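Local coordinates for dihydroorotase (Campylobacter jejuni subsp. jejuni, PDB 3PNU), which probably catalyses the reversible cyclisation of carbamoyl aspartate to dihydroorotate in pyrimidine biosynthesis, using a pair of zinc ions, at residues Ile209-His212 and His213-Thr217; Pro283-Leu286 and Pro287-Glu291; Pro346-Gly350 and Glu351-Phe355; Cys196-Leu199 and Lys200-Asn204; Gln295-Ser298 and Glu299-Gln303. All blocks are in the same frame, centred on the assembly; numbering follows the deposited sequence.

Interaction 1 (Ile209-His212 and His213-Thr217)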
loop_
_atom_site.group_PDB
_atom_site.type_symbol
_atom_site.label_atom_id
_atom_site.label_comp_id
_atom_site.label_asym_id
_atom_site.label_seq_id
_atom_site.Cartn_x
_atom_site.Cartn_y
_atom_site.Cartn_z
ATOM N N ILE A 209 -13.354 -4.741 16.434
ATOM C CA ILE A 209 -12.173 -5.214 15.711
ATOM C C ILE A 209 -12.587 -6.245 14.639
ATOM O O ILE A 209 -13.478 -7.081 14.873
ATOM C CB ILE A 209 -11.147 -5.866 16.628
ATOM C CG1 ILE A 209 -10.672 -4.884 17.687
ATOM C CG2 ILE A 209 -9.969 -6.320 15.808
ATOM C CD1 ILE A 209 -9.711 -5.482 18.668
ATOM N N THR A 210 -11.942 -6.171 13.472
ATOM C CA THR A 210 -12.252 -7.052 12.356
ATOM C C THR A 210 -11.478 -8.342 12.406
ATOM O O THR A 210 -10.531 -8.524 13.185
ATOM C CB THR A 210 -11.869 -6.421 10.992
ATOM O OG1 THR A 210 -10.444 -6.366 10.889
ATOM C CG2 THR A 210 -12.471 -5.050 10.834
ATOM N N LEU A 211 -11.861 -9.246 11.528
ATOM C CA LEU A 211 -11.155 -10.484 11.456
ATOM C C LEU A 211 -9.800 -10.256 10.816
ATOM O O LEU A 211 -8.779 -10.630 11.379
ATOM C CB LEU A 211 -11.962 -11.494 10.659
ATOM C CG LEU A 211 -11.260 -12.826 10.393
ATOM C CD1 LEU A 211 -10.685 -13.376 11.661
ATOM C CD2 LEU A 211 -12.239 -13.795 9.718
ATOM N N HIS A 212 -9.786 -9.617 9.649
ATOM C CA HIS A 212 -8.518 -9.429 8.923
ATOM C C HIS A 212 -7.440 -8.682 9.703
ATOM O O HIS A 212 -6.282 -9.093 9.690
ATOM C CB HIS A 212 -8.740 -8.895 7.495
ATOM C CG HIS A 212 -9.650 -7.712 7.393
ATOM N ND1 HIS A 212 -11.015 -7.799 7.570
ATOM C CD2 HIS A 212 -9.397 -6.424 7.057
ATOM C CE1 HIS A 212 -11.556 -6.606 7.391
ATOM N NE2 HIS A 212 -10.594 -5.749 7.087
ATOM N N HIS A 213 -7.817 -7.646 10.445
ATOM C CA HIS A 213 -6.836 -6.884 11.209
ATOM C C HIS A 213 -6.177 -7.663 12.329
ATOM O O HIS A 213 -5.141 -7.204 12.890
ATOM C CB HIS A 213 -7.435 -5.592 11.725
ATOM C CG HIS A 213 -7.700 -4.592 10.650
ATOM N ND1 HIS A 213 -8.969 -4.226 10.269
ATOM C CD2 HIS A 213 -6.851 -3.899 9.853
ATOM C CE1 HIS A 213 -8.893 -3.335 9.294
ATOM N NE2 HIS A 213 -7.618 -3.120 9.023
ATOM N N LEU A 214 -6.750 -8.816 12.686
ATOM C CA LEU A 214 -6.127 -9.665 13.702
ATOM C C LEU A 214 -5.050 -10.522 13.049
ATOM O O LEU A 214 -4.212 -11.099 13.732
ATOM C CB LEU A 214 -7.139 -10.615 14.338
ATOM C CG LEU A 214 -8.140 -10.001 15.300
ATOM C CD1 LEU A 214 -9.241 -11.025 15.616
ATOM C CD2 LEU A 214 -7.426 -9.484 16.553
ATOM N N ILE A 215 -5.091 -10.582 11.716
ATOM C CA ILE A 215 -4.229 -11.454 10.948
ATOM C C ILE A 215 -3.147 -10.773 10.093
ATOM O O ILE A 215 -1.983 -11.147 10.175
ATOM C CB ILE A 215 -5.117 -12.333 10.028
ATOM C CG1 ILE A 215 -6.084 -13.176 10.883
ATOM C CG2 ILE A 215 -4.262 -13.236 9.158
ATOM C CD1 ILE A 215 -7.129 -13.988 10.087
ATOM N N ILE A 216 -3.531 -9.771 9.299
ATOM C CA ILE A 216 -2.589 -9.137 8.364
ATOM C C ILE A 216 -1.915 -7.838 8.842
ATOM O O ILE A 216 -2.373 -7.195 9.794
ATOM C CB ILE A 216 -3.290 -8.835 7.011
ATOM C CG1 ILE A 216 -4.228 -7.637 7.125
ATOM C CG2 ILE A 216 -4.039 -10.076 6.505
ATOM C CD1 ILE A 216 -4.867 -7.238 5.836
ATOM N N THR A 217 -0.814 -7.489 8.175
ATOM C CA THR A 217 -0.106 -6.219 8.380
ATOM C C THR A 217 0.089 -5.617 6.993
ATOM O O THR A 217 -0.228 -6.251 5.985
ATOM C CB THR A 217 1.281 -6.353 9.025
ATOM O OG1 THR A 217 2.212 -6.887 8.072
ATOM C CG2 THR A 217 1.237 -7.198 10.280
#

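Interaction 2 (Pro283-Leu286 and Pro287-Glu291)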
loop_
_atom_site.group_PDB
_atom_site.type_symbol
_atom_site.label_atom_id
_atom_site.label_comp_id
_atom_site.label_asym_id
_atom_site.label_seq_id
_atom_site.Cartn_x
_atom_site.Cartn_y
_atom_site.Cartn_z
ATOM N N PRO A 283 -18.577 -15.005 4.844
ATOM C CA PRO A 283 -18.625 -16.468 4.781
ATOM C C PRO A 283 -17.590 -17.243 5.562
ATOM O O PRO A 283 -17.790 -18.406 5.804
ATOM C CB PRO A 283 -18.422 -16.776 3.290
ATOM C CG PRO A 283 -18.250 -15.448 2.600
ATOM C CD PRO A 283 -18.709 -14.385 3.515
ATOM N N VAL A 284 -16.504 -16.626 5.977
ATOM C CA VAL A 284 -15.438 -17.394 6.619
ATOM C C VAL A 284 -15.092 -16.996 8.049
ATOM O O VAL A 284 -14.184 -17.579 8.652
ATOM C CB VAL A 284 -14.163 -17.306 5.730
ATOM C CG1 VAL A 284 -14.410 -17.961 4.359
ATOM C CG2 VAL A 284 -13.730 -15.829 5.523
ATOM N N ILE A 285 -15.844 -16.044 8.611
ATOM C CA ILE A 285 -15.546 -15.499 9.962
ATOM C C ILE A 285 -15.467 -16.507 11.090
ATOM O O ILE A 285 -14.441 -16.620 11.770
ATOM C CB ILE A 285 -16.604 -14.469 10.401
ATOM C CG1 ILE A 285 -16.571 -13.237 9.504
ATOM C CG2 ILE A 285 -16.362 -14.070 11.857
ATOM C CD1 ILE A 285 -17.813 -12.389 9.577
ATOM N N LEU A 286 -16.560 -17.231 11.308
ATOM C CA LEU A 286 -16.610 -18.170 12.421
ATOM C C LEU A 286 -15.515 -19.207 12.398
ATOM O O LEU A 286 -14.796 -19.371 13.394
ATOM C CB LEU A 286 -17.989 -18.832 12.524
ATOM C CG LEU A 286 -19.097 -17.855 12.912
ATOM C CD1 LEU A 286 -20.430 -18.595 12.971
ATOM C CD2 LEU A 286 -18.759 -17.190 14.248
ATOM N N PRO A 287 -15.366 -19.910 11.275
ATOM C CA PRO A 287 -14.312 -20.929 11.297
ATOM C C PRO A 287 -12.910 -20.318 11.471
ATOM O O PRO A 287 -12.103 -20.824 12.281
ATOM C CB PRO A 287 -14.485 -21.661 9.951
ATOM C CG PRO A 287 -15.425 -20.809 9.124
ATOM C CD PRO A 287 -16.200 -19.955 10.057
ATOM N N VAL A 288 -12.633 -19.217 10.760
ATOM C CA VAL A 288 -11.321 -18.581 10.884
ATOM C C VAL A 288 -11.114 -18.148 12.337
ATOM O O VAL A 288 -10.067 -18.439 12.918
ATOM C CB VAL A 288 -11.121 -17.399 9.903
ATOM C CG1 VAL A 288 -9.683 -16.857 10.028
ATOM C CG2 VAL A 288 -11.420 -17.830 8.451
ATOM N N LEU A 289 -12.118 -17.493 12.934
ATOM C CA LEU A 289 -12.026 -17.088 14.354
ATOM C C LEU A 289 -11.845 -18.288 15.279
ATOM O O LEU A 289 -11.079 -18.244 16.253
ATOM C CB LEU A 289 -13.257 -16.291 14.807
ATOM C CG LEU A 289 -13.340 -14.799 14.441
ATOM C CD1 LEU A 289 -14.667 -14.215 14.892
ATOM C CD2 LEU A 289 -12.189 -14.017 15.048
ATOM N N ALA A 290 -12.573 -19.359 14.984
ATOM C CA ALA A 290 -12.467 -20.574 15.781
ATOM C C ALA A 290 -11.000 -21.050 15.813
ATOM O O ALA A 290 -10.436 -21.272 16.879
ATOM C CB ALA A 290 -13.392 -21.653 15.216
ATOM N N GLU A 291 -10.378 -21.174 14.646
ATOM C CA GLU A 291 -8.969 -21.620 14.589
ATOM C C GLU A 291 -8.046 -20.677 15.393
ATOM O O GLU A 291 -7.240 -21.134 16.226
ATOM C CB GLU A 291 -8.517 -21.801 13.118
ATOM C CG GLU A 291 -7.011 -22.138 12.859
ATOM C CD GLU A 291 -6.470 -23.386 13.593
ATOM O OE1 GLU A 291 -5.242 -23.641 13.515
ATOM O OE2 GLU A 291 -7.242 -24.105 14.254
#

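Interaction 3 (Pro346-Gly350 and Glu351-Phe355)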
loop_
_atom_site.group_PDB
_atom_site.type_symbol
_atom_site.label_atom_id
_atom_site.label_comp_id
_atom_site.label_asym_id
_atom_site.label_seq_id
_atom_site.Cartn_x
_atom_site.Cartn_y
_atom_site.Cartn_z
ATOM N N PRO A 346 -14.587 -13.765 -2.161
ATOM C CA PRO A 346 -14.544 -13.789 -0.710
ATOM C C PRO A 346 -13.138 -13.766 -0.177
ATOM O O PRO A 346 -12.202 -14.022 -0.916
ATOM C CB PRO A 346 -15.161 -15.144 -0.381
ATOM C CG PRO A 346 -14.665 -16.010 -1.472
ATOM C CD PRO A 346 -14.660 -15.123 -2.721
ATOM N N TYR A 347 -13.027 -13.463 1.118
ATOM C CA TYR A 347 -11.773 -13.440 1.839
ATOM C C TYR A 347 -11.336 -14.877 1.990
ATOM O O TYR A 347 -12.180 -15.779 2.022
ATOM C CB TYR A 347 -11.980 -12.780 3.214
ATOM C CG TYR A 347 -10.757 -12.776 4.122
ATOM C CD1 TYR A 347 -9.603 -12.097 3.761
ATOM C CD2 TYR A 347 -10.767 -13.417 5.350
ATOM C CE1 TYR A 347 -8.482 -12.084 4.585
ATOM C CE2 TYR A 347 -9.638 -13.396 6.189
ATOM C CZ TYR A 347 -8.505 -12.715 5.787
ATOM O OH TYR A 347 -7.376 -12.680 6.570
ATOM N N MET A 348 -10.030 -15.111 2.073
ATOM C CA MET A 348 -9.515 -16.469 2.198
ATOM C C MET A 348 -9.934 -17.336 0.982
ATOM O O MET A 348 -9.842 -18.557 1.026
ATOM C CB MET A 348 -10.028 -17.089 3.497
ATOM C CG MET A 348 -9.391 -16.548 4.772
ATOM S SD MET A 348 -7.838 -17.361 5.175
ATOM C CE MET A 348 -7.329 -16.491 6.667
ATOM N N ALA A 349 -10.398 -16.698 -0.097
ATOM C CA ALA A 349 -10.813 -17.410 -1.309
ATOM C C ALA A 349 -9.819 -18.527 -1.643
ATOM O O ALA A 349 -8.608 -18.351 -1.493
ATOM C CB ALA A 349 -10.923 -16.446 -2.471
ATOM N N GLY A 350 -10.332 -19.682 -2.064
ATOM C CA GLY A 350 -9.487 -20.841 -2.414
ATOM C C GLY A 350 -8.660 -21.455 -1.292
ATOM O O GLY A 350 -7.876 -22.373 -1.520
ATOM N N GLU A 351 -8.830 -20.956 -0.075
ATOM C CA GLU A 351 -8.085 -21.462 1.073
ATOM C C GLU A 351 -8.783 -22.665 1.724
ATOM O O GLU A 351 -10.004 -22.851 1.573
ATOM C CB GLU A 351 -7.898 -20.340 2.103
ATOM C CG GLU A 351 -6.914 -19.255 1.683
ATOM C CD GLU A 351 -5.458 -19.726 1.762
ATOM O OE1 GLU A 351 -5.061 -20.271 2.818
ATOM O OE2 GLU A 351 -4.704 -19.527 0.783
ATOM N N ILE A 352 -7.997 -23.476 2.440
ATOM C CA ILE A 352 -8.518 -24.649 3.147
ATOM C C ILE A 352 -8.546 -24.394 4.648
ATOM O O ILE A 352 -7.509 -24.375 5.326
ATOM C CB ILE A 352 -7.750 -25.967 2.807
ATOM C CG1 ILE A 352 -8.204 -26.524 1.447
ATOM C CG2 ILE A 352 -8.036 -27.044 3.832
ATOM C CD1 ILE A 352 -7.935 -25.614 0.263
ATOM N N LEU A 353 -9.769 -24.213 5.150
ATOM C CA LEU A 353 -10.029 -23.925 6.551
ATOM C C LEU A 353 -10.181 -25.206 7.357
ATOM O O LEU A 353 -10.877 -26.133 6.948
ATOM C CB LEU A 353 -11.302 -23.081 6.664
ATOM C CG LEU A 353 -11.271 -21.762 5.877
ATOM C CD1 LEU A 353 -12.643 -21.110 5.806
ATOM C CD2 LEU A 353 -10.231 -20.806 6.478
ATOM N N LYS A 354 -9.524 -25.233 8.507
ATOM C CA LYS A 354 -9.542 -26.373 9.414
ATOM C C LYS A 354 -10.893 -26.594 10.139
ATOM O O LYS A 354 -11.146 -27.693 10.644
ATOM C CB LYS A 354 -8.415 -26.199 10.442
ATOM C CG LYS A 354 -8.367 -27.258 11.543
ATOM C CD LYS A 354 -7.281 -26.954 12.561
ATOM C CE LYS A 354 -7.347 -27.913 13.733
ATOM N NZ LYS A 354 -6.405 -27.524 14.812
ATOM N N PHE A 355 -11.747 -25.568 10.202
ATOM C CA PHE A 355 -13.056 -25.677 10.871
ATOM C C PHE A 355 -14.217 -25.400 9.946
ATOM O O PHE A 355 -14.086 -24.677 8.944
ATOM C CB PHE A 355 -13.159 -24.724 12.061
ATOM C CG PHE A 355 -12.418 -25.183 13.267
ATOM C CD1 PHE A 355 -13.039 -25.985 14.200
ATOM C CD2 PHE A 355 -11.108 -24.817 13.476
ATOM C CE1 PHE A 355 -12.362 -26.418 15.319
ATOM C CE2 PHE A 355 -10.426 -25.243 14.598
ATOM C CZ PHE A 355 -11.051 -26.045 15.515
HETATM O O HOH W 1 -6.297 -19.393 -1.325
#

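Interaction 4 (Cys196-Leu199 and Lys200-Asn204)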
loop_
_atom_site.group_PDB
_atom_site.type_symbol
_atom_site.label_atom_id
_atom_site.label_comp_id
_atom_site.label_asym_id
_atom_site.label_seq_id
_atom_site.Cartn_x
_atom_site.Cartn_y
_atom_site.Cartn_z
ATOM N N CYS A 196 -5.865 1.125 20.656
ATOM C CA CYS A 196 -5.962 0.076 21.659
ATOM C C CYS A 196 -5.718 0.704 23.025
ATOM O O CYS A 196 -6.429 0.424 23.962
ATOM C CB CYS A 196 -4.953 -1.040 21.420
ATOM S SG CYS A 196 -5.319 -1.964 19.935
ATOM N N GLU A 197 -4.721 1.565 23.122
ATOM C CA GLU A 197 -4.391 2.234 24.392
ATOM C C GLU A 197 -5.411 3.271 24.812
ATOM O O GLU A 197 -5.821 3.284 25.967
ATOM C CB GLU A 197 -2.993 2.861 24.320
ATOM C CG GLU A 197 -1.897 1.785 24.297
ATOM C CD GLU A 197 -0.487 2.321 24.088
ATOM O OE1 GLU A 197 -0.298 3.550 23.916
ATOM O OE2 GLU A 197 0.445 1.485 24.087
ATOM N N LEU A 198 -5.838 4.119 23.874
ATOM C CA LEU A 198 -6.820 5.165 24.167
ATOM C C LEU A 198 -8.126 4.578 24.710
ATOM O O LEU A 198 -8.806 5.209 25.487
ATOM C CB LEU A 198 -7.130 6.001 22.919
ATOM C CG LEU A 198 -7.986 7.263 23.116
ATOM C CD1 LEU A 198 -7.203 8.389 23.860
ATOM C CD2 LEU A 198 -8.473 7.785 21.791
ATOM N N LEU A 199 -8.463 3.369 24.283
ATOM C CA LEU A 199 -9.661 2.679 24.723
ATOM C C LEU A 199 -9.733 2.587 26.253
ATOM O O LEU A 199 -10.821 2.654 26.827
ATOM C CB LEU A 199 -9.668 1.268 24.141
ATOM C CG LEU A 199 -10.873 0.357 24.338
ATOM C CD1 LEU A 199 -12.177 0.945 23.763
ATOM C CD2 LEU A 199 -10.592 -1.030 23.694
ATOM N N LYS A 200 -8.571 2.415 26.890
ATOM C CA LYS A 200 -8.477 2.273 28.345
ATOM C C LYS A 200 -8.574 3.604 29.076
ATOM O O LYS A 200 -8.813 3.624 30.257
ATOM C CB LYS A 200 -7.107 1.719 28.732
ATOM C CG LYS A 200 -6.594 0.476 27.993
ATOM C CD LYS A 200 -7.166 -0.843 28.460
ATOM C CE LYS A 200 -6.385 -1.993 27.793
ATOM N NZ LYS A 200 -6.707 -3.336 28.320
ATOM N N ASP A 201 -8.357 4.722 28.389
ATOM C CA ASP A 201 -8.350 6.032 29.061
ATOM C C ASP A 201 -9.711 6.663 29.321
ATOM O O ASP A 201 -9.795 7.592 30.107
ATOM C CB ASP A 201 -7.510 7.050 28.265
ATOM C CG ASP A 201 -6.022 6.684 28.181
ATOM O OD1 ASP A 201 -5.553 5.789 28.930
ATOM O OD2 ASP A 201 -5.317 7.316 27.347
ATOM N N TYR A 202 -10.772 6.219 28.655
ATOM C CA TYR A 202 -12.086 6.847 28.873
ATOM C C TYR A 202 -13.167 5.795 28.975
ATOM O O TYR A 202 -13.260 4.901 28.135
ATOM C CB TYR A 202 -12.400 7.878 27.765
ATOM C CG TYR A 202 -11.432 9.048 27.726
ATOM C CD1 TYR A 202 -11.708 10.247 28.397
ATOM C CD2 TYR A 202 -10.224 8.953 27.020
ATOM C CE1 TYR A 202 -10.793 11.331 28.365
ATOM C CE2 TYR A 202 -9.319 10.015 26.979
ATOM C CZ TYR A 202 -9.606 11.202 27.660
ATOM O OH TYR A 202 -8.694 12.230 27.614
ATOM N N GLU A 203 -13.990 5.900 30.005
ATOM C CA GLU A 203 -15.045 4.908 30.239
ATOM C C GLU A 203 -16.077 4.827 29.134
ATOM O O GLU A 203 -16.650 3.788 28.925
ATOM C CB GLU A 203 -15.756 5.184 31.565
ATOM C CG GLU A 203 -14.857 4.994 32.772
ATOM C CD GLU A 203 -15.480 5.509 34.052
ATOM O OE1 GLU A 203 -14.708 5.888 34.954
ATOM O OE2 GLU A 203 -16.727 5.560 34.153
ATOM N N ASN A 204 -16.319 5.927 28.433
ATOM C CA ASN A 204 -17.293 5.923 27.361
ATOM C C ASN A 204 -16.742 5.525 25.971
ATOM O O ASN A 204 -17.467 5.602 24.964
ATOM C CB ASN A 204 -18.030 7.252 27.305
ATOM C CG ASN A 204 -17.113 8.443 27.179
ATOM O OD1 ASN A 204 -15.982 8.453 27.699
ATOM N ND2 ASN A 204 -17.608 9.484 26.508
HETATM O O HOH W 2 -4.194 3.270 27.987
#

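Interaction 5 (Gln295-Ser298 and Glu299-Gln303)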
loop_
_atom_site.group_PDB
_atom_site.type_symbol
_atom_site.label_atom_id
_atom_site.label_comp_id
_atom_site.label_asym_id
_atom_site.label_seq_id
_atom_site.Cartn_x
_atom_site.Cartn_y
_atom_site.Cartn_z
ATOM N N GLN A 295 -5.610 -21.587 18.914
ATOM C CA GLN A 295 -4.156 -21.418 18.941
ATOM C C GLN A 295 -3.682 -20.380 19.949
ATOM O O GLN A 295 -2.620 -20.541 20.550
ATOM C CB GLN A 295 -3.629 -21.017 17.553
ATOM C CG GLN A 295 -3.894 -22.017 16.406
ATOM C CD GLN A 295 -3.147 -23.341 16.558
ATOM O OE1 GLN A 295 -2.318 -23.507 17.464
ATOM N NE2 GLN A 295 -3.440 -24.292 15.660
ATOM N N ASN A 296 -4.473 -19.322 20.145
ATOM C CA ASN A 296 -4.045 -18.206 20.993
ATOM C C ASN A 296 -4.916 -17.838 22.183
ATOM O O ASN A 296 -4.504 -17.018 23.010
ATOM C CB ASN A 296 -3.929 -16.958 20.102
ATOM C CG ASN A 296 -2.997 -17.170 18.912
ATOM O OD1 ASN A 296 -3.448 -17.275 17.773
ATOM N ND2 ASN A 296 -1.703 -17.278 19.180
ATOM N N SER A 297 -6.098 -18.431 22.304
ATOM C CA SER A 297 -7.007 -18.014 23.374
ATOM C C SER A 297 -7.874 -19.163 23.895
ATOM O O SER A 297 -7.470 -20.321 23.828
ATOM C CB SER A 297 -7.887 -16.868 22.828
ATOM O OG SER A 297 -8.529 -16.135 23.856
ATOM N N SER A 298 -9.058 -18.831 24.415
ATOM C CA SER A 298 -9.983 -19.819 24.943
ATOM C C SER A 298 -11.339 -19.688 24.285
ATOM O O SER A 298 -11.666 -18.650 23.699
ATOM C CB SER A 298 -10.159 -19.613 26.439
ATOM O OG SER A 298 -10.827 -18.390 26.692
ATOM N N GLU A 299 -12.141 -20.740 24.399
ATOM C CA GLU A 299 -13.497 -20.731 23.853
ATOM C C GLU A 299 -14.319 -19.655 24.566
ATOM O O GLU A 299 -15.189 -19.018 23.957
ATOM C CB GLU A 299 -14.153 -22.103 24.037
ATOM C CG GLU A 299 -15.548 -22.258 23.406
ATOM C CD GLU A 299 -16.094 -23.691 23.511
ATOM O OE1 GLU A 299 -17.123 -23.996 22.858
ATOM O OE2 GLU A 299 -15.482 -24.513 24.235
ATOM N N GLU A 300 -14.035 -19.464 25.854
ATOM C CA GLU A 300 -14.726 -18.471 26.659
ATOM C C GLU A 300 -14.484 -17.063 26.110
ATOM O O GLU A 300 -15.427 -16.286 25.928
ATOM C CB GLU A 300 -14.261 -18.531 28.124
ATOM C CG GLU A 300 -14.915 -17.453 29.019
ATOM C CD GLU A 300 -14.517 -17.562 30.495
ATOM O OE1 GLU A 300 -14.871 -16.648 31.288
ATOM O OE2 GLU A 300 -13.852 -18.556 30.858
ATOM N N ASN A 301 -13.215 -16.747 25.859
ATOM C CA ASN A 301 -12.861 -15.438 25.345
ATOM C C ASN A 301 -13.403 -15.208 23.943
ATOM O O ASN A 301 -13.728 -14.099 23.595
ATOM C CB ASN A 301 -11.364 -15.184 25.483
ATOM C CG ASN A 301 -10.957 -14.994 26.933
ATOM O OD1 ASN A 301 -11.798 -14.803 27.798
ATOM N ND2 ASN A 301 -9.673 -15.029 27.200
ATOM N N LEU A 302 -13.553 -16.259 23.158
ATOM C CA LEU A 302 -14.150 -16.092 21.840
ATOM C C LEU A 302 -15.640 -15.724 22.005
ATOM O O LEU A 302 -16.180 -14.859 21.292
ATOM C CB LEU A 302 -13.995 -17.355 21.000
ATOM C CG LEU A 302 -14.709 -17.347 19.642
ATOM C CD1 LEU A 302 -14.467 -16.046 18.887
ATOM C CD2 LEU A 302 -14.295 -18.556 18.776
ATOM N N GLN A 303 -16.285 -16.386 22.960
ATOM C CA GLN A 303 -17.702 -16.168 23.249
ATOM C C GLN A 303 -17.908 -14.743 23.742
ATOM O O GLN A 303 -18.949 -14.151 23.492
ATOM C CB GLN A 303 -18.207 -17.209 24.275
ATOM C CG GLN A 303 -19.656 -17.034 24.737
ATOM C CD GLN A 303 -20.678 -17.073 23.604
ATOM O OE1 GLN A 303 -20.579 -17.871 22.667
ATOM N NE2 GLN A 303 -21.687 -16.218 23.711
#

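Interaction 1 (Ile209-His212 and His213-Thr217)
Thr210 and His213 hold each other across a tight turn just after strand 205-209. OG1 of Thr210 lies 2.7 Å from ND1 of His213, a hydrogen bond in which either side may donate, and it also accepts the His213 backbone N-H at 3.0 Å. The Thr210 rotation that sets OG1 between backbone N and carbonyl carbon (chi1 70°) brings it to both, so a short hydroxyl residue suits the place. CD2 of His212 lies 3.8 Å above one face of the His213 imidazole, toward its rim, with the two ring planes inclined at 36°. In a TIM barrel the metal ligands gather at the C-terminal strand ends and the loops that follow; the Thr210 side chain is about 4 Å from those of Asp261 and His189. Farther out, His212 O takes two backbone bonds, from Ile215 N at 2.8 Å and from Ile216 N at 2.9 Å. Leu211 CD1 meets Ile215 CD1 at 3.9 Å, and both lean on helix 285-296. NE2 of His213 is bonded to Pro234 O.

Interaction 2 (Pro283-Leu286 and Pro287-Glu291)
Ile285 and Leu289 lie side by side one turn apart, pointing the same way, in the opening turns of helix 285-296, which packs against strands 25-28, 323-327 and 352-357 of the four-stranded antiparallel sheet. The bump on the isoleucine is its CG2 branch, which rotation places opposite the backbone N (chi1 -65° for CG1); it meets CD1 of Leu289 at 3.5 Å. Leu289 CG rests over the carbonyl oxygen of Ile285, at 3.4 Å from that O, so the leucine fills the step between the Ile285 branch and its backbone. Pro287 sits well this early in the helix: its nitrogen has no hydrogen to give, and the first turn asks little of such donors. Its puckered ring wedges against the residue before it, CD of Pro287 lying 3.2 Å from CB of Leu286. The turn is closed by backbone bonds, Leu289 N to Ile285 O at 2.7 Å and Ala290 N to Leu286 O at 2.7 Å. Around the helix, Leu286 reaches Leu27, Leu324 and Leu326, while Val288 meets Leu353 and Pro287 meets Phe355. Small Ala290 stays close to the spiral, its CB just 3.2 Å from Leu286 O.

Interaction 3 (Pro346-Gly350 and Glu351-Phe355)
The carboxylate of Glu351 and the peptide carbonyl of Ala349 are the flat groups of this contact, and a water joins them: it donates to Glu351 OE2 at 2.6 Å and to Ala349 O at 2.5 Å. Nearer the backbone, the aliphatic stem of the glutamate crosses Met348 obliquely, Glu351 CG lying 4.1 Å from Met348 SD. Both chains bend at chi2 (-84° in Met348, -74° in Glu351), which brings these two atoms alongside each other. The flexible methionine thioether then runs on toward Leu353, Met348 SD being 4.4 Å from Leu353 CD2, while that leucine also packs on Val288 of helix 285-296. Glu351 N bonds to Met348 O at 2.8 Å, though the placing of this oxygen is less certain. Backbone bonds from Gly350 and Glu351 reach Val333, just past strand 331-332. The whole is two overlapping type II beta turns, Pro346 to Ala349 and Met348 to Glu351. Met348 and Gly350 each take the third position, which explains the positive phi of both; glycine accepts it easily, whereas Met348 does so despite its side chain. The turns lead into strand 352-357 of the antiparallel sheet beside the barrel.

Interaction 4 (Cys196-Leu199 and Lys200-Asn204)
The last turn of helix 193-201, in the beta-alpha-beta unit between strands 185-187 and 205-209, brings Leu198 against Asp201 and Tyr202. Leu198 sends CD1 to the edge of the tyrosine ring, near its plane, at 4.1 Å from CE2, the leucine's CG turned opposite its backbone N (chi1 -171°). The same methyl is 4.1 Å from Asp201 OD2, the aspartate crossing the leucine at about a right angle. A leucine suits this inner flank because it also packs on helix 170-179 and on Leu205, and the phenol of Tyr202 finds its polar partner in Glu174 OE2. As the helix runs out, the backbone bonds go to the residue three back: Lys200 N to Glu197 O at 3.0 Å and Asp201 N to Leu198 O at 3.0 Å. This is the barrel's usual plan, a helix ending so that the chain can return to a parallel strand, and Asn204 ND2 is bonded to Leu183 O close to the start of that return. On the solvent side a water donates to Glu197 O at 2.6 Å and to Asp201 OD1 at 3.0 Å. Lys200 passes its CG 3.5 Å from Glu197 O and, bent at chi2, forms a cation-pi pair with Tyr253.

Interaction 5 (Gln295-Ser298 and Glu299-Gln303)
A helix N-cap at the surface joins Ser298 to Asn301, where helix 285-296 gives way after a two-residue break to helix 299-314. Ser298 OG accepts the backbone N-H of Asn301 at 3.0 Å and a nearly straight 164°. Its hydroxyl is turned between the backbone N and carbonyl carbon of the serine (chi1 67°), which points it over the first turn, where amides have no earlier carbonyl to bond. Serine suits an N-cap because its short side chain can bend back in just this way. The same residue also starts the regular spiral, Ser298 O accepting from Leu302 N at 3.1 Å. Asn301 lies alongside the two serine hydroxyls, its CB at 3.4 Å from Ser297 OG and its CG at 3.4 Å from Ser298 OG. Polar ends meet a common acceptor here: both Ser297 OG and Asn301 ND2 bond to Phe250 O, at the end of helix 239-250, and so tie this junction to a neighbouring helix of the barrel. Glu299 and Glu300 occupy the first turn with extended chains, and their negative charges would probably be favourable beside the amino end of a helix; Glu299 OE1 also accepts a weak hydrogen bond from Lys26 N. Leu302 turns the other way, onto Leu27 of strand 25-28, while Gln303 OE1 takes the backbone N-H of Lys28.

Interaction 1 lies nearest the metal site: the Thr210 side chain is about 8 Å from a bound zinc ion, whereas Ile285 of interaction 2 is about 12 Å from one. These two touch directly, Leu211 CD1 meeting Leu289 CD2 at 3.8 Å, so the loop that follows strand 205-209 is backed by helix 285-296. Interaction 2 in turn touches interaction 3, Val288 CG2 lying 3.8 Å from Leu353 CD2, and Glu291 and Lys354 form a weak, long ion pair. Interaction 5 ends the same helix, with Leu302 CD2 at 4.0 Å from Ala290 CA. Interaction 4 stands apart, its centre about 20 Å from that of interaction 1 and 34 Å from that of interaction 3.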